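Local coordinates for protein acinetobacter secreted protease CpaA (Acinetobacter nosocomialis M2, PDB 6O38) that is a secreted zinc-binding protease, probably exported by the type II secretion system and bound here by its chaperone CpaB, at residues Asn66-Val71 with Glu172-Tyr177; Asn105-Pro110 with Lys125-Ile130; Met116-Ile121 with Gln143-Ala148. One frame throughout, in Å; residues are numbered along the deposited sequence.

Contact 1 of 3, residues Asn66-Val71 with Glu172-Tyr177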
loop_
_atom_site.group_PDB
_atom_site.type_symbol
_atom_site.label_atom_id
_atom_site.label_comp_id
_atom_site.label_asym_id
_atom_site.label_seq_id
_atom_site.Cartn_x
_atom_site.Cartn_y
_atom_site.Cartn_z
ATOM N N ASN A 66 -14.790 10.103 -17.468
ATOM C CA ASN A 66 -15.474 10.519 -16.252
ATOM C C ASN A 66 -15.735 9.349 -15.309
ATOM O O ASN A 66 -16.557 9.468 -14.394
ATOM C CB ASN A 66 -16.786 11.228 -16.594
ATOM C CG ASN A 66 -17.816 10.295 -17.199
ATOM O OD1 ASN A 66 -17.475 9.361 -17.923
ATOM N ND2 ASN A 66 -19.087 10.545 -16.902
ATOM N N ILE A 67 -15.054 8.227 -15.514
ATOM C CA ILE A 67 -15.210 7.047 -14.672
ATOM C C ILE A 67 -14.204 7.151 -13.524
ATOM O O ILE A 67 -12.993 7.201 -13.789
ATOM C CB ILE A 67 -15.003 5.756 -15.470
ATOM C CG1 ILE A 67 -16.110 5.603 -16.514
ATOM C CG2 ILE A 67 -14.963 4.553 -14.540
ATOM C CD1 ILE A 67 -15.956 4.393 -17.399
ATOM N N PRO A 68 -14.653 7.192 -12.268
ATOM C CA PRO A 68 -13.707 7.349 -11.148
ATOM C C PRO A 68 -12.784 6.158 -10.937
ATOM O O PRO A 68 -11.839 6.272 -10.147
ATOM C CB PRO A 68 -14.628 7.551 -9.936
ATOM C CG PRO A 68 -15.947 7.976 -10.514
ATOM C CD PRO A 68 -16.052 7.257 -11.822
ATOM N N LEU A 69 -13.024 5.031 -11.600
ATOM C CA LEU A 69 -12.129 3.891 -11.485
ATOM C C LEU A 69 -10.867 4.126 -12.307
ATOM O O LEU A 69 -10.881 4.838 -13.316
ATOM C CB LEU A 69 -12.826 2.610 -11.945
ATOM C CG LEU A 69 -14.173 2.289 -11.289
ATOM C CD1 LEU A 69 -14.710 0.953 -11.783
ATOM C CD2 LEU A 69 -14.057 2.296 -9.773
ATOM N N GLU A 70 -9.765 3.521 -11.864
ATOM C CA GLU A 70 -8.495 3.719 -12.554
ATOM C C GLU A 70 -8.425 2.926 -13.854
ATOM O O GLU A 70 -7.917 3.431 -14.861
ATOM C CB GLU A 70 -7.329 3.346 -11.637
ATOM C CG GLU A 70 -6.620 4.549 -11.034
ATOM C CD GLU A 70 -5.543 4.165 -10.038
ATOM O OE1 GLU A 70 -5.140 2.983 -10.015
ATOM O OE2 GLU A 70 -5.103 5.048 -9.273
ATOM N N VAL A 71 -8.919 1.691 -13.856
ATOM C CA VAL A 71 -8.854 0.817 -15.022
ATOM C C VAL A 71 -10.201 0.127 -15.193
ATOM O O VAL A 71 -10.851 -0.241 -14.209
ATOM C CB VAL A 71 -7.718 -0.223 -14.891
ATOM C CG1 VAL A 71 -7.680 -1.140 -16.102
ATOM C CG2 VAL A 71 -6.371 0.463 -14.707
ATOM N N GLU A 172 -23.256 9.150 -5.147
ATOM C CA GLU A 172 -22.666 8.262 -6.142
ATOM C C GLU A 172 -21.830 7.210 -5.431
ATOM O O GLU A 172 -20.832 7.545 -4.787
ATOM C CB GLU A 172 -21.815 9.048 -7.143
ATOM C CG GLU A 172 -21.139 8.191 -8.200
ATOM C CD GLU A 172 -20.545 9.021 -9.323
ATOM O OE1 GLU A 172 -20.743 10.254 -9.321
ATOM O OE2 GLU A 172 -19.882 8.440 -10.208
ATOM N N TYR A 173 -22.238 5.946 -5.547
ATOM C CA TYR A 173 -21.526 4.824 -4.950
ATOM C C TYR A 173 -21.219 3.793 -6.024
ATOM O O TYR A 173 -22.095 3.448 -6.825
ATOM C CB TYR A 173 -22.344 4.175 -3.826
ATOM C CG TYR A 173 -22.814 5.134 -2.755
ATOM C CD1 TYR A 173 -21.949 6.067 -2.201
ATOM C CD2 TYR A 173 -24.125 5.101 -2.297
ATOM C CE1 TYR A 173 -22.377 6.943 -1.221
ATOM C CE2 TYR A 173 -24.561 5.973 -1.318
ATOM C CZ TYR A 173 -23.684 6.892 -0.784
ATOM O OH TYR A 173 -24.116 7.761 0.191
ATOM N N TRP A 174 -19.983 3.305 -6.040
ATOM C CA TRP A 174 -19.560 2.241 -6.940
ATOM C C TRP A 174 -19.277 0.982 -6.133
ATOM O O TRP A 174 -18.511 1.021 -5.163
ATOM C CB TRP A 174 -18.316 2.649 -7.735
ATOM C CG TRP A 174 -18.559 3.726 -8.752
ATOM C CD1 TRP A 174 -18.821 5.043 -8.508
ATOM C CD2 TRP A 174 -18.549 3.578 -10.177
ATOM N NE1 TRP A 174 -18.980 5.722 -9.692
ATOM C CE2 TRP A 174 -18.818 4.845 -10.732
ATOM C CE3 TRP A 174 -18.342 2.496 -11.040
ATOM C CZ2 TRP A 174 -18.884 5.061 -12.107
ATOM C CZ3 TRP A 174 -18.409 2.711 -12.406
ATOM C CH2 TRP A 174 -18.678 3.984 -12.926
ATOM N N PHE A 175 -19.890 -0.129 -6.534
ATOM C CA PHE A 175 -19.715 -1.413 -5.873
ATOM C C PHE A 175 -19.211 -2.448 -6.868
ATOM O O PHE A 175 -19.555 -2.410 -8.053
ATOM C CB PHE A 175 -21.026 -1.917 -5.251
ATOM C CG PHE A 175 -21.548 -1.055 -4.140
ATOM C CD1 PHE A 175 -21.116 -1.246 -2.838
ATOM C CD2 PHE A 175 -22.485 -0.069 -4.394
ATOM C CE1 PHE A 175 -21.600 -0.458 -1.812
ATOM C CE2 PHE A 175 -22.975 0.720 -3.372
ATOM C CZ PHE A 175 -22.531 0.525 -2.080
ATOM N N LYS A 176 -18.397 -3.378 -6.374
ATOM C CA LYS A 176 -17.971 -4.536 -7.146
ATOM C C LYS A 176 -18.267 -5.789 -6.338
ATOM O O LYS A 176 -17.956 -5.850 -5.145
ATOM C CB LYS A 176 -16.481 -4.462 -7.500
ATOM C CG LYS A 176 -16.017 -5.564 -8.441
ATOM C CD LYS A 176 -14.702 -5.208 -9.117
ATOM C CE LYS A 176 -13.546 -5.220 -8.132
ATOM N NZ LYS A 176 -12.232 -5.074 -8.819
ATOM N N TYR A 177 -18.866 -6.784 -6.989
ATOM C CA TYR A 177 -19.283 -8.008 -6.318
ATOM C C TYR A 177 -18.137 -9.011 -6.286
ATOM O O TYR A 177 -17.526 -9.300 -7.320
ATOM C CB TYR A 177 -20.500 -8.613 -7.017
ATOM C CG TYR A 177 -21.101 -9.795 -6.291
ATOM C CD1 TYR A 177 -21.936 -9.609 -5.197
ATOM C CD2 TYR A 177 -20.836 -11.096 -6.699
ATOM C CE1 TYR A 177 -22.490 -10.685 -4.529
ATOM C CE2 TYR A 177 -21.385 -12.178 -6.038
ATOM C CZ TYR A 177 -22.211 -11.967 -4.954
ATOM O OH TYR A 177 -22.760 -13.041 -4.291
#
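Three consecutive apolar side chains, Ile67, Pro68 and Leu69, settle against the indole of Trp174, and together they make a worked example of how one broad aromatic group can serve a whole turn of loop. Each takes its own part of the ring system. Pro68 comes closest, its CD lying 3.6 Å from Trp174 CZ2, and its CG lies obliquely near the pyrrole nitrogen, 3.9 Å from Trp174 NE1. Ile67 reaches the far corner of the six-membered ring with its CG2 branch, 4.1 Å from Trp174 CH2. Leu69 approaches at a slant, its CD1 4.0 Å from Trp174 CE3; its CG is anti to the carbonyl carbon (chi1 -53°), which brings the isobutyl group round toward the indole.

One step further out, the rotation of the indole is fixed by its own strand. Trp174 NE1 donates to Glu172 OE2 over 2.9 Å in a nearly straight bond (167° at the hydrogen). The carboxylate oxygen sits in the ring plane and receives through its anti lone pair. The same oxygen also takes a weak hydrogen bond from Gln143 NE2, so two donors share it, and Glu172 OE2 lies 4.0 Å from Pro68 CG as well. Met116, present as selenomethionine, packs beside Trp174, and Tyr188 of strand 183-195 lies against Pro68. On the loop side, Thr62 OG1 hydrogen-bonds the carbonyls of Leu69 and Glu70, while Glu70 OE1 accepts a bond from the backbone N of Asn96 of the chaperone CpaB.

The segments bury only 194 Å² and meet through side chains. The pairing is consistent with a junction between successive StcE-type beta-sandwich domains, a loop of one packing against a strand tryptophan of the next.

Contact 2 of 3, residues Asn105-Pro110 with Lys125-Ile130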
loop_
_atom_site.group_PDB
_atom_site.type_symbol
_atom_site.label_atom_id
_atom_site.label_comp_id
_atom_site.label_asym_id
_atom_site.label_seq_id
_atom_site.Cartn_x
_atom_site.Cartn_y
_atom_site.Cartn_z
ATOM N N ASN A 105 -41.753 0.589 -0.854
ATOM C CA ASN A 105 -40.720 0.703 0.166
ATOM C C ASN A 105 -39.508 -0.182 -0.087
ATOM O O ASN A 105 -38.441 0.081 0.478
ATOM C CB ASN A 105 -41.302 0.369 1.544
ATOM C CG ASN A 105 -41.909 1.576 2.231
ATOM O OD1 ASN A 105 -41.377 2.684 2.151
ATOM N ND2 ASN A 105 -43.032 1.369 2.910
ATOM N N TYR A 106 -39.641 -1.217 -0.913
ATOM C CA TYR A 106 -38.540 -2.141 -1.154
ATOM C C TYR A 106 -38.642 -2.670 -2.575
ATOM O O TYR A 106 -39.714 -3.112 -2.997
ATOM C CB TYR A 106 -38.568 -3.296 -0.145
ATOM C CG TYR A 106 -37.410 -4.265 -0.261
ATOM C CD1 TYR A 106 -37.474 -5.358 -1.114
ATOM C CD2 TYR A 106 -36.259 -4.091 0.495
ATOM C CE1 TYR A 106 -36.420 -6.247 -1.220
ATOM C CE2 TYR A 106 -35.201 -4.974 0.397
ATOM C CZ TYR A 106 -35.287 -6.051 -0.461
ATOM O OH TYR A 106 -34.235 -6.932 -0.560
ATOM N N GLU A 107 -37.529 -2.621 -3.304
ATOM C CA GLU A 107 -37.499 -3.109 -4.677
ATOM C C GLU A 107 -36.134 -3.707 -4.974
ATOM O O GLU A 107 -35.108 -3.049 -4.775
ATOM C CB GLU A 107 -37.812 -1.987 -5.671
ATOM C CG GLU A 107 -37.785 -2.432 -7.124
ATOM C CD GLU A 107 -38.471 -1.447 -8.049
ATOM O OE1 GLU A 107 -39.051 -0.463 -7.545
ATOM O OE2 GLU A 107 -38.429 -1.658 -9.279
ATOM N N LEU A 108 -36.127 -4.951 -5.445
ATOM C CA LEU A 108 -34.905 -5.572 -5.930
ATOM C C LEU A 108 -34.586 -5.080 -7.337
ATOM O O LEU A 108 -35.466 -5.006 -8.198
ATOM C CB LEU A 108 -35.039 -7.093 -5.931
ATOM C CG LEU A 108 -33.788 -7.865 -6.355
ATOM C CD1 LEU A 108 -32.608 -7.520 -5.463
ATOM C CD2 LEU A 108 -34.051 -9.351 -6.341
ATOM N N ILE A 109 -33.323 -4.743 -7.558
ATOM C CA ILE A 109 -32.874 -4.183 -8.838
ATOM C C ILE A 109 -32.430 -5.339 -9.722
ATOM O O ILE A 109 -31.535 -6.103 -9.321
ATOM C CB ILE A 109 -31.739 -3.174 -8.636
ATOM C CG1 ILE A 109 -32.255 -1.923 -7.923
ATOM C CG2 ILE A 109 -31.112 -2.808 -9.972
ATOM C CD1 ILE A 109 -33.436 -1.270 -8.610
ATOM N N PRO A 110 -33.010 -5.514 -10.911
ATOM C CA PRO A 110 -32.542 -6.565 -11.829
ATOM C C PRO A 110 -31.297 -6.108 -12.577
ATOM O O PRO A 110 -31.297 -5.058 -13.223
ATOM C CB PRO A 110 -33.730 -6.761 -12.776
ATOM C CG PRO A 110 -34.405 -5.426 -12.792
ATOM C CD PRO A 110 -34.222 -4.838 -11.414
ATOM N N LYS A 125 -38.735 7.640 -10.870
ATOM C CA LYS A 125 -38.339 6.234 -10.741
ATOM C C LYS A 125 -37.625 6.082 -9.400
ATOM O O LYS A 125 -36.398 6.200 -9.322
ATOM C CB LYS A 125 -37.462 5.777 -11.909
ATOM C CG LYS A 125 -38.083 6.003 -13.276
ATOM C CD LYS A 125 -37.203 5.458 -14.384
ATOM C CE LYS A 125 -37.966 5.347 -15.687
ATOM N NZ LYS A 125 -37.143 4.682 -16.728
ATOM N N TRP A 126 -38.393 5.806 -8.347
ATOM C CA TRP A 126 -37.895 5.901 -6.983
ATOM C C TRP A 126 -38.406 4.727 -6.160
ATOM O O TRP A 126 -39.447 4.140 -6.461
ATOM C CB TRP A 126 -38.316 7.231 -6.337
ATOM C CG TRP A 126 -37.916 7.378 -4.897
ATOM C CD1 TRP A 126 -36.746 7.891 -4.417
ATOM C CD2 TRP A 126 -38.691 7.007 -3.752
ATOM N NE1 TRP A 126 -36.745 7.861 -3.043
ATOM C CE2 TRP A 126 -37.928 7.321 -2.611
ATOM C CE3 TRP A 126 -39.956 6.435 -3.581
ATOM C CZ2 TRP A 126 -38.389 7.085 -1.316
ATOM C CZ3 TRP A 126 -40.412 6.203 -2.297
ATOM C CH2 TRP A 126 -39.631 6.526 -1.182
ATOM N N ALA A 127 -37.653 4.400 -5.110
ATOM C CA ALA A 127 -38.049 3.403 -4.127
ATOM C C ALA A 127 -37.363 3.733 -2.810
ATOM O O ALA A 127 -36.240 4.242 -2.794
ATOM C CB ALA A 127 -37.688 1.982 -4.576
ATOM N N GLN A 128 -38.053 3.442 -1.703
ATOM C CA GLN A 128 -37.509 3.752 -0.384
ATOM C C GLN A 128 -36.187 3.031 -0.149
ATOM O O GLN A 128 -35.209 3.634 0.306
ATOM C CB GLN A 128 -38.522 3.383 0.701
ATOM C CG GLN A 128 -38.053 3.643 2.124
ATOM C CD GLN A 128 -37.999 5.121 2.460
ATOM O OE1 GLN A 128 -39.014 5.816 2.408
ATOM N NE2 GLN A 128 -36.814 5.609 2.809
ATOM N N THR A 129 -36.140 1.737 -0.458
ATOM C CA THR A 129 -34.933 0.939 -0.282
ATOM C C THR A 129 -34.741 0.071 -1.515
ATOM O O THR A 129 -35.633 -0.704 -1.873
ATOM C CB THR A 129 -35.018 0.068 0.976
ATOM O OG1 THR A 129 -35.305 0.893 2.113
ATOM C CG2 THR A 129 -33.706 -0.667 1.205
ATOM N N ILE A 130 -33.588 0.201 -2.159
ATOM C CA ILE A 130 -33.234 -0.630 -3.302
ATOM C C ILE A 130 -32.215 -1.661 -2.845
ATOM O O ILE A 130 -31.372 -1.395 -1.981
ATOM C CB ILE A 130 -32.694 0.206 -4.482
ATOM C CG1 ILE A 130 -31.479 1.029 -4.052
ATOM C CG2 ILE A 130 -33.783 1.109 -5.039
ATOM C CD1 ILE A 130 -30.459 1.228 -5.152
#
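Asn105 and Gln128 run side by side in the same direction, their amide planes 44° apart, and Asn105 OD1 rests 3.3 Å from Gln128 CB. Gln128 sets out with CG anti to its N and then bends at chi2 (72°), which carries its own amide away from the neighbouring segment. The next residues pair as short parallel strands. Glu107 N donates to Thr129 O over 3.1 Å, whereas the bond from Thr129 N to Asn105 O is weak.

Side chains then part to the two faces. Glu107 CB lies 4.1 Å from Ala127 CB, and the extended chain (CG anti to N, chi1 180°) takes the carboxylate on to Thr102 OG1 and the backbone N of Thr101. On the same face Ile109 CG1 meets Ile130 CB at 4.1 Å. Tyr106 and Thr129 occupy the opposite face, Thr129 OG1 hydrogen-bonding Asp153 OD1.

Strand 106-108 thus forms the margin, within this chain, of a small sheet continued by strands 129-131, 152-154 and 166-167, with Ile109 and Ile130 packed against Val119 of strand 116-121.

Contact 3 of 3, residues Met116-Ile121 with Gln143-Ala148; sequences MQKVLI and QVVSTA
Gln117, Val119 and Ile121 exchange backbone hydrogen bonds with Gln143, Val145 and Thr147, and the ladder they build is a clear case of parallel pairing. The two strand axes come within 4.6 Å and run in nearly the same direction, 13° apart. Gln143 N donates to Gln117 O, while Gln143 O accepts from Val119 N. Val145 repeats the pattern, its N bonded to Val119 O and its O taking Ile121 N. The run continues past the strand end, where Thr147 N reaches Ile121 O over 2.8 Å. Four of the carbonyls also meet a CA-H of the facing strand, as where Leu120 CA lies 3.2 Å from Val145 O.

The parallel register pairs Lys118 with Gln143 and Leu120 with Val145 on one face, Val119 with Val144 and Ile121 with Ser146 on the other. On the first, Lys118 and Gln143 travel together: Lys118 CD lies 3.2 Å from Gln143 OE1, after which the lysine bends at chi3 and chi4 and slants across Val145. There Val145 CG1, placed between the backbone N and the carbonyl carbon (chi1 59°), is 3.9 Å from Leu120 CD2. The same leucine methyl goes on to Thr147 CG2, at 4.0 Å. The residues of the other face are buried. Val119 and Val144 face each other loosely, and Ile121 CB sits 3.8 Å from Ser146 OG, an oxygen that takes a weak bond from the N of Ala148. Ile121 CG2 reaches 4.2 Å to Ala148 CB, and the packing thereby continues past the strand end.

Both strands are interior to a longer run. Strand 90-98 lies alongside 116-121 in parallel, and strand 172-178 borders 141-146 antiparallel, with Val144 backbone-bonded to Tyr173. Beneath the face of Val144, Ile121 and Ser146 lies Leu167 of strand 166-167, which belongs to the small facing sheet.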
loop_
_atom_site.group_PDB
_atom_site.type_symbol
_atom_site.label_atom_id
_atom_site.label_comp_id
_atom_site.label_asym_id
_atom_site.label_seq_id
_atom_site.Cartn_x
_atom_site.Cartn_y
_atom_site.Cartn_z
HETATM N N MSE A 116 -20.160 -3.804 -16.302
HETATM C CA MSE A 116 -20.455 -2.510 -15.699
HETATM C C MSE A 116 -21.880 -2.056 -15.997
HETATM O O MSE A 116 -22.316 -2.048 -17.148
HETATM C CB MSE A 116 -19.457 -1.458 -16.183
HETATM C CG MSE A 116 -19.682 -0.082 -15.589
HETATM SE SE MSE A 116 -18.084 1.021 -15.695
HETATM C CE MSE A 116 -16.906 -0.097 -14.617
ATOM N N GLN A 117 -22.603 -1.682 -14.942
ATOM C CA GLN A 117 -23.979 -1.227 -15.058
ATOM C C GLN A 117 -24.184 -0.031 -14.140
ATOM O O GLN A 117 -23.399 0.211 -13.220
ATOM C CB GLN A 117 -24.976 -2.341 -14.703
ATOM C CG GLN A 117 -24.801 -3.618 -15.506
ATOM C CD GLN A 117 -25.805 -4.686 -15.127
ATOM O OE1 GLN A 117 -27.006 -4.426 -15.046
ATOM N NE2 GLN A 117 -25.317 -5.896 -14.883
ATOM N N LYS A 118 -25.247 0.724 -14.404
ATOM C CA LYS A 118 -25.591 1.900 -13.618
ATOM C C LYS A 118 -27.003 1.755 -13.072
ATOM O O LYS A 118 -27.941 1.489 -13.829
ATOM C CB LYS A 118 -25.482 3.177 -14.456
ATOM C CG LYS A 118 -25.924 4.434 -13.725
ATOM C CD LYS A 118 -25.425 5.688 -14.423
ATOM C CE LYS A 118 -26.581 6.571 -14.865
ATOM N NZ LYS A 118 -26.244 8.019 -14.771
ATOM N N VAL A 119 -27.150 1.931 -11.762
ATOM C CA VAL A 119 -28.457 2.000 -11.118
ATOM C C VAL A 119 -28.734 3.464 -10.805
ATOM O O VAL A 119 -28.031 4.079 -9.993
ATOM C CB VAL A 119 -28.510 1.136 -9.848
ATOM C CG1 VAL A 119 -29.838 1.329 -9.133
ATOM C CG2 VAL A 119 -28.303 -0.327 -10.200
ATOM N N LEU A 120 -29.759 4.022 -11.442
ATOM C CA LEU A 120 -30.036 5.450 -11.399
ATOM C C LEU A 120 -31.426 5.670 -10.812
ATOM O O LEU A 120 -32.403 5.082 -11.286
ATOM C CB LEU A 120 -29.894 6.046 -12.807
ATOM C CG LEU A 120 -30.211 7.488 -13.209
ATOM C CD1 LEU A 120 -31.579 7.551 -13.850
ATOM C CD2 LEU A 120 -30.088 8.474 -12.047
ATOM N N ILE A 121 -31.504 6.513 -9.783
ATOM C CA ILE A 121 -32.746 6.813 -9.075
ATOM C C ILE A 121 -33.180 8.232 -9.414
ATOM O O ILE A 121 -32.376 9.169 -9.341
ATOM C CB ILE A 121 -32.575 6.642 -7.556
ATOM C CG1 ILE A 121 -32.247 5.188 -7.216
ATOM C CG2 ILE A 121 -33.826 7.097 -6.822
ATOM C CD1 ILE A 121 -32.097 4.931 -5.737
ATOM N N GLN A 143 -22.650 1.236 -10.595
ATOM C CA GLN A 143 -22.647 2.613 -10.120
ATOM C C GLN A 143 -24.057 2.973 -9.675
ATOM O O GLN A 143 -24.988 2.975 -10.490
ATOM C CB GLN A 143 -22.165 3.574 -11.207
ATOM C CG GLN A 143 -22.450 5.036 -10.897
ATOM C CD GLN A 143 -22.122 5.959 -12.054
ATOM O OE1 GLN A 143 -22.411 5.651 -13.210
ATOM N NE2 GLN A 143 -21.514 7.099 -11.748
ATOM N N VAL A 144 -24.216 3.270 -8.390
ATOM C CA VAL A 144 -25.503 3.653 -7.825
ATOM C C VAL A 144 -25.519 5.167 -7.681
ATOM O O VAL A 144 -24.706 5.740 -6.945
ATOM C CB VAL A 144 -25.754 2.959 -6.476
ATOM C CG1 VAL A 144 -27.175 3.216 -6.005
ATOM C CG2 VAL A 144 -25.488 1.466 -6.592
ATOM N N VAL A 145 -26.445 5.818 -8.380
ATOM C CA VAL A 145 -26.517 7.273 -8.438
ATOM C C VAL A 145 -27.979 7.685 -8.335
ATOM O O VAL A 145 -28.867 6.998 -8.850
ATOM C CB VAL A 145 -25.865 7.820 -9.728
ATOM C CG1 VAL A 145 -26.543 7.245 -10.964
ATOM C CG2 VAL A 145 -25.892 9.343 -9.749
ATOM N N SER A 146 -28.231 8.796 -7.645
ATOM C CA SER A 146 -29.582 9.307 -7.458
ATOM C C SER A 146 -29.626 10.787 -7.805
ATOM O O SER A 146 -28.746 11.551 -7.396
ATOM C CB SER A 146 -30.061 9.091 -6.019
ATOM O OG SER A 146 -31.310 9.725 -5.797
ATOM N N THR A 147 -30.647 11.181 -8.565
ATOM C CA THR A 147 -30.947 12.584 -8.819
ATOM C C THR A 147 -32.279 13.000 -8.209
ATOM O O THR A 147 -32.721 14.135 -8.419
ATOM C CB THR A 147 -30.951 12.871 -10.324
ATOM O OG1 THR A 147 -32.092 12.250 -10.930
ATOM C CG2 THR A 147 -29.681 12.339 -10.973
ATOM N N ALA A 148 -32.925 12.109 -7.462
ATOM C CA ALA A 148 -34.214 12.411 -6.863
ATOM C C ALA A 148 -34.056 13.390 -5.703
ATOM O O ALA A 148 -32.991 13.510 -5.091
ATOM C CB ALA A 148 -34.893 11.130 -6.377
#

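From the N terminus, the chain first lays down 66-71, the opening half of contact 1, whose partner arrives about a hundred residues later. Within that long loop come 105-110 and 116-121. Residues 125-130 then return to close contact 2, and 143-148 to close contact 3; their segments alternate, so these two contacts cross, and both nest inside contact 1. When 172-177 finally closes the outer loop, it also runs beside strand 141-146. Contacts 2 and 3 appear to belong to the two layers of one StcE-type beta-sandwich unit and touch through its core, where Ile130 CD1 lies 3.9 Å from Val144 CG1. Contact 1 would then join that unit to the preceding one.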